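Local coordinates for UPF0045 protein MJ1052 (Methanocaldococcus jannaschii, PDB 2EPI), which is of unknown function but, as a UPF0045 member of the thiamine-binding protein family, may bind thiamine or a related small molecule, at residues V11-L16 and K61-T66; L38-N43 and T47-D52; D54-A59 and S76-D81. One frame throughout, in Å; residues are numbered along the deposited sequence.

Contact 1 (V11-L16 and K61-T66); sequences VSIIPL and KEAHST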
loop_
_atom_site.group_PDB
_atom_site.type_symbol
_atom_site.label_atom_id
_atom_site.label_comp_id
_atom_site.label_asym_id
_atom_site.label_seq_id
_atom_site.Cartn_x
_atom_site.Cartn_y
_atom_site.Cartn_z
ATOM N N VAL A 11 -4.569 2.133 8.447
ATOM C CA VAL A 11 -4.744 3.394 7.747
ATOM C C VAL A 11 -3.508 4.268 7.877
ATOM O O VAL A 11 -2.877 4.315 8.930
ATOM C CB VAL A 11 -5.936 4.185 8.324
ATOM C CG1 VAL A 11 -6.000 5.576 7.686
ATOM C CG2 VAL A 11 -7.240 3.421 8.094
ATOM N N SER A 12 -3.155 4.941 6.792
ATOM C CA SER A 12 -2.035 5.865 6.820
ATOM C C SER A 12 -2.477 7.048 5.978
ATOM O O SER A 12 -3.097 6.883 4.924
ATOM C CB SER A 12 -0.764 5.240 6.242
ATOM O OG SER A 12 -0.874 5.020 4.850
ATOM N N ILE A 13 -2.182 8.243 6.463
ATOM C CA ILE A 13 -2.558 9.453 5.756
ATOM C C ILE A 13 -1.307 10.281 5.540
ATOM O O ILE A 13 -0.578 10.590 6.489
ATOM C CB ILE A 13 -3.587 10.252 6.569
ATOM C CG1 ILE A 13 -4.829 9.391 6.797
ATOM C CG2 ILE A 13 -3.947 11.543 5.843
ATOM C CD1 ILE A 13 -5.766 9.925 7.840
ATOM N N ILE A 14 -1.044 10.614 4.284
ATOM C CA ILE A 14 0.123 11.403 3.942
ATOM C C ILE A 14 -0.308 12.769 3.434
ATOM O O ILE A 14 -0.897 12.885 2.361
ATOM C CB ILE A 14 0.955 10.743 2.834
ATOM C CG1 ILE A 14 1.416 9.354 3.272
ATOM C CG2 ILE A 14 2.153 11.621 2.500
ATOM C CD1 ILE A 14 2.106 8.578 2.171
ATOM N N PRO A 15 -0.051 13.822 4.215
ATOM C CA PRO A 15 -0.455 15.134 3.717
ATOM C C PRO A 15 0.689 15.703 2.887
ATOM O O PRO A 15 1.862 15.531 3.232
ATOM C CB PRO A 15 -0.697 15.928 4.995
ATOM C CG PRO A 15 0.340 15.382 5.915
ATOM C CD PRO A 15 0.310 13.883 5.643
ATOM N N LEU A 16 0.352 16.337 1.772
ATOM C CA LEU A 16 1.365 16.958 0.937
ATOM C C LEU A 16 1.213 18.457 1.139
ATOM O O LEU A 16 0.458 19.126 0.438
ATOM C CB LEU A 16 1.181 16.591 -0.540
ATOM C CG LEU A 16 1.492 15.132 -0.890
ATOM C CD1 LEU A 16 1.448 14.938 -2.403
ATOM C CD2 LEU A 16 2.874 14.766 -0.359
ATOM N N LYS A 61 -12.822 7.951 5.959
ATOM C CA LYS A 61 -13.194 9.145 5.213
ATOM C C LYS A 61 -13.034 10.407 6.048
ATOM O O LYS A 61 -12.517 11.419 5.568
ATOM C CB LYS A 61 -14.635 9.046 4.718
ATOM C CG LYS A 61 -15.046 10.218 3.847
ATOM C CD LYS A 61 -16.525 10.175 3.512
ATOM C CE LYS A 61 -16.925 11.381 2.677
ATOM N NZ LYS A 61 -18.395 11.426 2.441
ATOM N N GLU A 62 -13.471 10.362 7.301
ATOM C CA GLU A 62 -13.367 11.548 8.137
ATOM C C GLU A 62 -11.918 11.916 8.429
ATOM O O GLU A 62 -11.559 13.096 8.416
ATOM C CB GLU A 62 -14.150 11.369 9.446
ATOM C CG GLU A 62 -13.987 12.546 10.405
ATOM C CD GLU A 62 -14.954 12.522 11.577
ATOM O OE1 GLU A 62 -15.499 11.447 11.894
ATOM O OE2 GLU A 62 -15.154 13.591 12.195
ATOM N N ALA A 63 -11.082 10.911 8.682
ATOM C CA ALA A 63 -9.672 11.155 8.977
ATOM C C ALA A 63 -8.999 11.811 7.779
ATOM O O ALA A 63 -8.281 12.800 7.916
ATOM C CB ALA A 63 -8.974 9.844 9.316
ATOM N N HIS A 64 -9.230 11.241 6.602
ATOM C CA HIS A 64 -8.672 11.779 5.368
ATOM C C HIS A 64 -9.133 13.229 5.188
ATOM O O HIS A 64 -8.325 14.126 4.945
ATOM C CB HIS A 64 -9.147 10.928 4.187
ATOM C CG HIS A 64 -8.912 11.553 2.846
ATOM N ND1 HIS A 64 -7.679 11.558 2.229
ATOM C CD2 HIS A 64 -9.757 12.188 2.002
ATOM C CE1 HIS A 64 -7.777 12.169 1.061
ATOM N NE2 HIS A 64 -9.028 12.561 0.899
ATOM N N SER A 65 -10.436 13.451 5.331
ATOM C CA SER A 65 -11.023 14.775 5.155
ATOM C C SER A 65 -10.540 15.805 6.164
ATOM O O SER A 65 -10.373 16.977 5.831
ATOM C CB SER A 65 -12.548 14.677 5.214
ATOM O OG SER A 65 -13.024 13.732 4.273
ATOM N N THR A 66 -10.321 15.370 7.398
ATOM C CA THR A 66 -9.866 16.273 8.446
ATOM C C THR A 66 -8.488 16.834 8.119
ATOM O O THR A 66 -8.214 18.013 8.354
ATOM C CB THR A 66 -9.814 15.556 9.804
ATOM O OG1 THR A 66 -11.077 14.935 10.066
ATOM C CG2 THR A 66 -9.532 16.542 10.903
#
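I13 lays the end of its side chain over the backbone and methyl of A63. CD1 of I13 is 3.5 Å from CB of A63 and 3.7 Å from C of A63. The same CD1 reaches N of H64 at 3.9 Å. One methyl thus covers the start of the peptide link from A63 to H64 as well as the alanine methyl. The torsions explain this reach. CG1 of I13 stands beside its own backbone N (chi1 -60°), and CD1 then runs on in an extended line (chi2 166°). The backbones come closest here, with CA of I13 and CA of H64 6.6 Å apart. H64 turns its ring elsewhere. Its ND1 is hydrogen-bonded to S76 of strand 73-83, and its NE2 to E82 of the third subunit. On the helix, OG of S65 bonds back to O of K61 at 2.7 Å, from above the carbonyl plane. S65 N reaches the same oxygen from the opposite face, so two donors grip it. The contact joins helix 53-68, the second helix of a ferredoxin-like (beta-alpha-beta-beta-alpha-beta) fold, to strand 6-16, an inner strand of its sheet. V67 of helix 53-68 and A29 of helix 23-33 also touch I13, while F33 of helix 23-33 covers A63. V74 and S76 of the neighbouring strand 73-83 touch I13 as well.

Contact 2 (L38-N43 and T47-D52); sequences LKVETN and TVLEGD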
loop_
_atom_site.group_PDB
_atom_site.type_symbol
_atom_site.label_atom_id
_atom_site.label_comp_id
_atom_site.label_asym_id
_atom_site.label_seq_id
_atom_site.Cartn_x
_atom_site.Cartn_y
_atom_site.Cartn_z
ATOM N N LEU A 38 -14.099 1.651 17.707
ATOM C CA LEU A 38 -13.013 0.845 17.166
ATOM C C LEU A 38 -11.848 0.745 18.137
ATOM O O LEU A 38 -11.642 1.636 18.960
ATOM C CB LEU A 38 -12.475 1.491 15.885
ATOM C CG LEU A 38 -13.452 1.956 14.805
ATOM C CD1 LEU A 38 -12.762 2.971 13.895
ATOM C CD2 LEU A 38 -13.949 0.748 14.016
ATOM N N LYS A 39 -11.096 -0.347 18.030
ATOM C CA LYS A 39 -9.891 -0.529 18.826
ATOM C C LYS A 39 -8.835 0.160 17.958
ATOM O O LYS A 39 -8.774 -0.085 16.754
ATOM C CB LYS A 39 -9.554 -2.015 18.993
ATOM C CG LYS A 39 -10.461 -2.755 19.971
ATOM C CD LYS A 39 -9.834 -4.076 20.407
ATOM C CE LYS A 39 -10.659 -4.758 21.492
ATOM N NZ LYS A 39 -12.018 -5.117 21.004
ATOM N N VAL A 40 -8.026 1.028 18.556
ATOM C CA VAL A 40 -7.016 1.767 17.804
ATOM C C VAL A 40 -5.598 1.463 18.280
ATOM O O VAL A 40 -5.264 1.685 19.446
ATOM C CB VAL A 40 -7.272 3.289 17.919
ATOM C CG1 VAL A 40 -6.307 4.059 17.040
ATOM C CG2 VAL A 40 -8.712 3.602 17.532
ATOM N N GLU A 41 -4.768 0.957 17.371
ATOM C CA GLU A 41 -3.383 0.619 17.676
ATOM C C GLU A 41 -2.462 1.330 16.691
ATOM O O GLU A 41 -2.244 0.854 15.582
ATOM C CB GLU A 41 -3.165 -0.893 17.574
ATOM C CG GLU A 41 -3.900 -1.708 18.631
ATOM C CD GLU A 41 -3.490 -1.333 20.043
ATOM O OE1 GLU A 41 -2.277 -1.160 20.279
ATOM O OE2 GLU A 41 -4.376 -1.219 20.919
ATOM N N THR A 42 -1.927 2.471 17.107
ATOM C CA THR A 42 -1.039 3.264 16.264
ATOM C C THR A 42 0.404 2.782 16.308
ATOM O O THR A 42 0.938 2.478 17.374
ATOM C CB THR A 42 -1.054 4.753 16.688
ATOM O OG1 THR A 42 -2.352 5.309 16.443
ATOM C CG2 THR A 42 -0.013 5.550 15.902
ATOM N N ASN A 43 1.022 2.685 15.139
ATOM C CA ASN A 43 2.417 2.294 15.054
ATOM C C ASN A 43 3.151 3.414 14.320
ATOM O O ASN A 43 2.539 4.412 13.938
ATOM C CB ASN A 43 2.574 0.930 14.358
ATOM C CG ASN A 43 2.049 0.913 12.934
ATOM O OD1 ASN A 43 2.635 1.516 12.035
ATOM N ND2 ASN A 43 0.946 0.198 12.719
ATOM N N THR A 47 -1.917 3.374 11.372
ATOM C CA THR A 47 -2.752 3.019 12.513
ATOM C C THR A 47 -3.574 1.783 12.188
ATOM O O THR A 47 -4.209 1.717 11.138
ATOM C CB THR A 47 -3.715 4.153 12.871
ATOM O OG1 THR A 47 -2.963 5.312 13.252
ATOM C CG2 THR A 47 -4.623 3.735 14.030
ATOM N N VAL A 48 -3.551 0.804 13.086
ATOM C CA VAL A 48 -4.319 -0.421 12.900
ATOM C C VAL A 48 -5.652 -0.235 13.616
ATOM O O VAL A 48 -5.700 0.293 14.726
ATOM C CB VAL A 48 -3.568 -1.654 13.476
ATOM C CG1 VAL A 48 -4.488 -2.874 13.500
ATOM C CG2 VAL A 48 -2.344 -1.943 12.627
ATOM N N LEU A 49 -6.733 -0.651 12.970
ATOM C CA LEU A 49 -8.059 -0.505 13.549
ATOM C C LEU A 49 -8.772 -1.844 13.528
ATOM O O LEU A 49 -8.526 -2.675 12.652
ATOM C CB LEU A 49 -8.879 0.518 12.745
ATOM C CG LEU A 49 -8.261 1.898 12.506
ATOM C CD1 LEU A 49 -9.056 2.647 11.437
ATOM C CD2 LEU A 49 -8.230 2.676 13.815
ATOM N N GLU A 50 -9.647 -2.043 14.509
ATOM C CA GLU A 50 -10.439 -3.259 14.619
ATOM C C GLU A 50 -11.873 -2.836 14.915
ATOM O O GLU A 50 -12.119 -2.054 15.833
ATOM C CB GLU A 50 -9.938 -4.151 15.758
ATOM C CG GLU A 50 -10.805 -5.399 15.957
ATOM C CD GLU A 50 -10.536 -6.112 17.275
ATOM O OE1 GLU A 50 -9.370 -6.468 17.536
ATOM O OE2 GLU A 50 -11.497 -6.320 18.049
ATOM N N GLY A 51 -12.815 -3.348 14.132
ATOM C CA GLY A 51 -14.207 -2.996 14.342
ATOM C C GLY A 51 -15.051 -3.241 13.111
ATOM O O GLY A 51 -14.607 -3.898 12.172
ATOM N N ASP A 52 -16.270 -2.705 13.118
ATOM C CA ASP A 52 -17.197 -2.864 12.005
ATOM C C ASP A 52 -16.664 -2.224 10.723
ATOM O O ASP A 52 -16.132 -1.113 10.748
ATOM C CB ASP A 52 -18.549 -2.243 12.358
ATOM C CG ASP A 52 -19.540 -2.336 11.218
ATOM O OD1 ASP A 52 -20.019 -3.458 10.933
ATOM O OD2 ASP A 52 -19.829 -1.289 10.596
#
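K39 and E50 run alongside each other off the same face of the sheet. NZ of K39 makes a salt bridge to OE2 of E50 at 3.2 Å, coming from above the carboxylate plane. The extended E50 also rests its carboxylate against CD of K39. A leucine in place of E50 would probably leave the K39 ammonium without its mate and free to turn, and N of I90 without its acceptor. On the other face, CG1 of V40 is pressed tightly on CG2 of T47 at 3.5 Å. CD2 of L49 packs alongside CG2 of V40 at 3.9 Å. Next along, the hydroxyls OG1 of T42 and OG1 of T47 share a hydrogen bond of 3.2 Å. Both have OG1 beside the backbone N (chi1 -66° and -62°), which turns each hydroxyl to the other across the strand pair. The backbones form an antiparallel beta hairpin on one side of the ferredoxin-like sheet, with 39-43 outermost in this chain and 46-50 next to strand 6-16. K39 with E50 and E41 with V48 are its hydrogen-bonded pairs. The bond from N of E41 to O of V48 is nearly straight, at 2.9 Å. At the far end, CD2 of L38 sits 3.8 Å from CA of G51. G51 has backbone angles that only glycine readily adopts. The next residue, D52, is the N-cap of helix 53-68: its OD2 accepts from N of E55 and its OD1 from N of R5. Further out, OE1 of E50 takes N of I90. F33 and I30 of helix 23-33 cover the face of V40, T42 and T47.

Contact 3 (D54-A59 and S76-D81); sequences DEILKA and SSLKID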
loop_
_atom_site.group_PDB
_atom_site.type_symbol
_atom_site.label_atom_id
_atom_site.label_comp_id
_atom_site.label_asym_id
_atom_site.label_seq_id
_atom_site.Cartn_x
_atom_site.Cartn_y
_atom_site.Cartn_z
ATOM N N ASP A 54 -18.192 -0.846 8.127
ATOM C CA ASP A 54 -18.774 0.440 7.784
ATOM C C ASP A 54 -18.238 1.556 8.676
ATOM O O ASP A 54 -18.011 2.670 8.210
ATOM C CB ASP A 54 -20.303 0.385 7.870
ATOM C CG ASP A 54 -20.906 -0.528 6.824
ATOM O OD1 ASP A 54 -20.394 -0.541 5.686
ATOM O OD2 ASP A 54 -21.898 -1.226 7.135
ATOM N N GLU A 55 -18.029 1.261 9.954
ATOM C CA GLU A 55 -17.507 2.276 10.859
ATOM C C GLU A 55 -16.080 2.650 10.465
ATOM O O GLU A 55 -15.694 3.817 10.541
ATOM C CB GLU A 55 -17.547 1.784 12.308
ATOM C CG GLU A 55 -18.966 1.629 12.848
ATOM C CD GLU A 55 -19.784 2.903 12.692
ATOM O OE1 GLU A 55 -19.394 3.935 13.276
ATOM O OE2 GLU A 55 -20.814 2.876 11.982
ATOM N N ILE A 56 -15.302 1.662 10.039
ATOM C CA ILE A 56 -13.924 1.920 9.633
ATOM C C ILE A 56 -13.901 2.760 8.361
ATOM O O ILE A 56 -13.063 3.650 8.215
ATOM C CB ILE A 56 -13.146 0.596 9.425
ATOM C CG1 ILE A 56 -12.798 0.001 10.796
ATOM C CG2 ILE A 56 -11.871 0.842 8.606
ATOM C CD1 ILE A 56 -12.097 -1.339 10.739
ATOM N N LEU A 57 -14.826 2.484 7.447
ATOM C CA LEU A 57 -14.901 3.248 6.203
ATOM C C LEU A 57 -15.256 4.704 6.502
ATOM O O LEU A 57 -14.676 5.623 5.923
ATOM C CB LEU A 57 -15.937 2.626 5.263
ATOM C CG LEU A 57 -15.512 1.281 4.673
ATOM C CD1 LEU A 57 -16.701 0.600 4.020
ATOM C CD2 LEU A 57 -14.392 1.496 3.672
ATOM N N LYS A 58 -16.208 4.911 7.409
ATOM C CA LYS A 58 -16.617 6.262 7.781
ATOM C C LYS A 58 -15.467 6.971 8.494
ATOM O O LYS A 58 -15.215 8.151 8.263
ATOM C CB LYS A 58 -17.818 6.235 8.730
ATOM C CG LYS A 58 -19.090 5.605 8.188
ATOM C CD LYS A 58 -20.143 5.590 9.293
ATOM C CE LYS A 58 -21.358 4.763 8.929
ATOM N NZ LYS A 58 -22.284 4.664 10.100
ATOM N N ALA A 59 -14.788 6.246 9.380
ATOM C CA ALA A 59 -13.674 6.812 10.131
ATOM C C ALA A 59 -12.550 7.172 9.174
ATOM O O ALA A 59 -11.903 8.208 9.321
ATOM C CB ALA A 59 -13.174 5.814 11.178
ATOM N N SER A 76 -4.311 9.138 1.110
ATOM C CA SER A 76 -4.681 8.273 2.234
ATOM C C SER A 76 -4.840 6.818 1.827
ATOM O O SER A 76 -5.389 6.517 0.762
ATOM C CB SER A 76 -5.975 8.785 2.866
ATOM O OG SER A 76 -5.795 10.102 3.355
ATOM N N SER A 77 -4.369 5.914 2.683
ATOM C CA SER A 77 -4.429 4.487 2.391
ATOM C C SER A 77 -5.219 3.706 3.438
ATOM O O SER A 77 -5.047 3.917 4.642
ATOM C CB SER A 77 -3.006 3.910 2.309
ATOM O OG SER A 77 -2.211 4.586 1.338
ATOM N N LEU A 78 -6.084 2.809 2.967
ATOM C CA LEU A 78 -6.888 1.955 3.831
ATOM C C LEU A 78 -6.697 0.514 3.375
ATOM O O LEU A 78 -6.843 0.207 2.191
ATOM C CB LEU A 78 -8.381 2.314 3.734
ATOM C CG LEU A 78 -9.375 1.339 4.395
ATOM C CD1 LEU A 78 -9.150 1.289 5.906
ATOM C CD2 LEU A 78 -10.806 1.782 4.091
ATOM N N LYS A 79 -6.338 -0.365 4.301
ATOM C CA LYS A 79 -6.172 -1.768 3.952
ATOM C C LYS A 79 -7.083 -2.561 4.870
ATOM O O LYS A 79 -7.058 -2.370 6.081
ATOM C CB LYS A 79 -4.721 -2.209 4.143
ATOM C CG LYS A 79 -4.485 -3.657 3.752
ATOM C CD LYS A 79 -3.014 -4.029 3.850
ATOM C CE LYS A 79 -2.176 -3.295 2.819
ATOM N NZ LYS A 79 -0.722 -3.576 3.018
ATOM N N ILE A 80 -7.898 -3.433 4.285
ATOM C CA ILE A 80 -8.829 -4.252 5.052
ATOM C C ILE A 80 -8.437 -5.714 4.965
ATOM O O ILE A 80 -8.107 -6.209 3.891
ATOM C CB ILE A 80 -10.274 -4.129 4.509
ATOM C CG1 ILE A 80 -10.739 -2.674 4.568
ATOM C CG2 ILE A 80 -11.206 -5.026 5.312
ATOM C CD1 ILE A 80 -10.681 -2.061 5.936
ATOM N N ASP A 81 -8.477 -6.397 6.103
ATOM C CA ASP A 81 -8.156 -7.820 6.160
ATOM C C ASP A 81 -9.370 -8.467 6.812
ATOM O O ASP A 81 -9.611 -8.281 8.004
ATOM C CB ASP A 81 -6.916 -8.057 7.026
ATOM C CG ASP A 81 -6.399 -9.487 6.937
ATOM O OD1 ASP A 81 -7.207 -10.406 6.686
ATOM O OD2 ASP A 81 -5.181 -9.693 7.129
#
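I56 and L57 meet L78 and I80 through methyl groups alone, so no flat group lies between helix and strand. The carboxylate of E55 lies on the helix well away from the strand. NZ of K58 reaches OE2 of E55 at 3.0 Å on the syn side, 23° out of the carboxylate plane. L78 is the hub of the contact. Its two methyls divide the work: CD1 packs on CG2 of I56 at 3.9 Å, and CD2 on CD2 of L57 at 3.6 Å. CG of L78 stands anti to its backbone N (chi1 169°), which carries the fork out to the helix. I56 crosses L78 at a slant, whereas L57 comes at about a right angle. CG2 of I56 has a second partner, CD1 of I80, 4.1 Å away. The two isoleucines pass with their ends heading opposite ways. The axes of helix segment 54-59 and strand segment 76-81 run almost antiparallel (171°) and approach to 10.4 Å. This is the helix-to-strand packing of the split beta-alpha-beta unit in a ferredoxin-like fold: helix 53-68 lies on the sheet and leads on to strand 73-83. F60 and L53 of the same helix extend the apolar layer over L78 and I80. L38 and V7 close on I56. Strand 76-81 pairs antiparallel with a strand of the third subunit, which continues the sheet across the interface.

All three contacts reach one sheet, with order 39-43, 46-50, 6-16, 73-83. Contact 2 lies in it, while contacts 1 and 3 set helix 53-68 against it. Contacts 1 and 3 use successive parts of that helix, their centres about 11 Å apart. They are tied where O of S12 and N of S77 make a probable hydrogen bond of 2.8 Å. Contact 2 joins contact 1 through the neighbouring strands, N of V11 to O of T47 at 2.7 Å. It meets contact 3 by packing, CD2 of L38 on CG1 of I56 at 3.5 Å, with centres about 10 Å apart. Contacts 1 and 3 both touch the third subunit, and 2 and 3 the fourth. No ligand site is established.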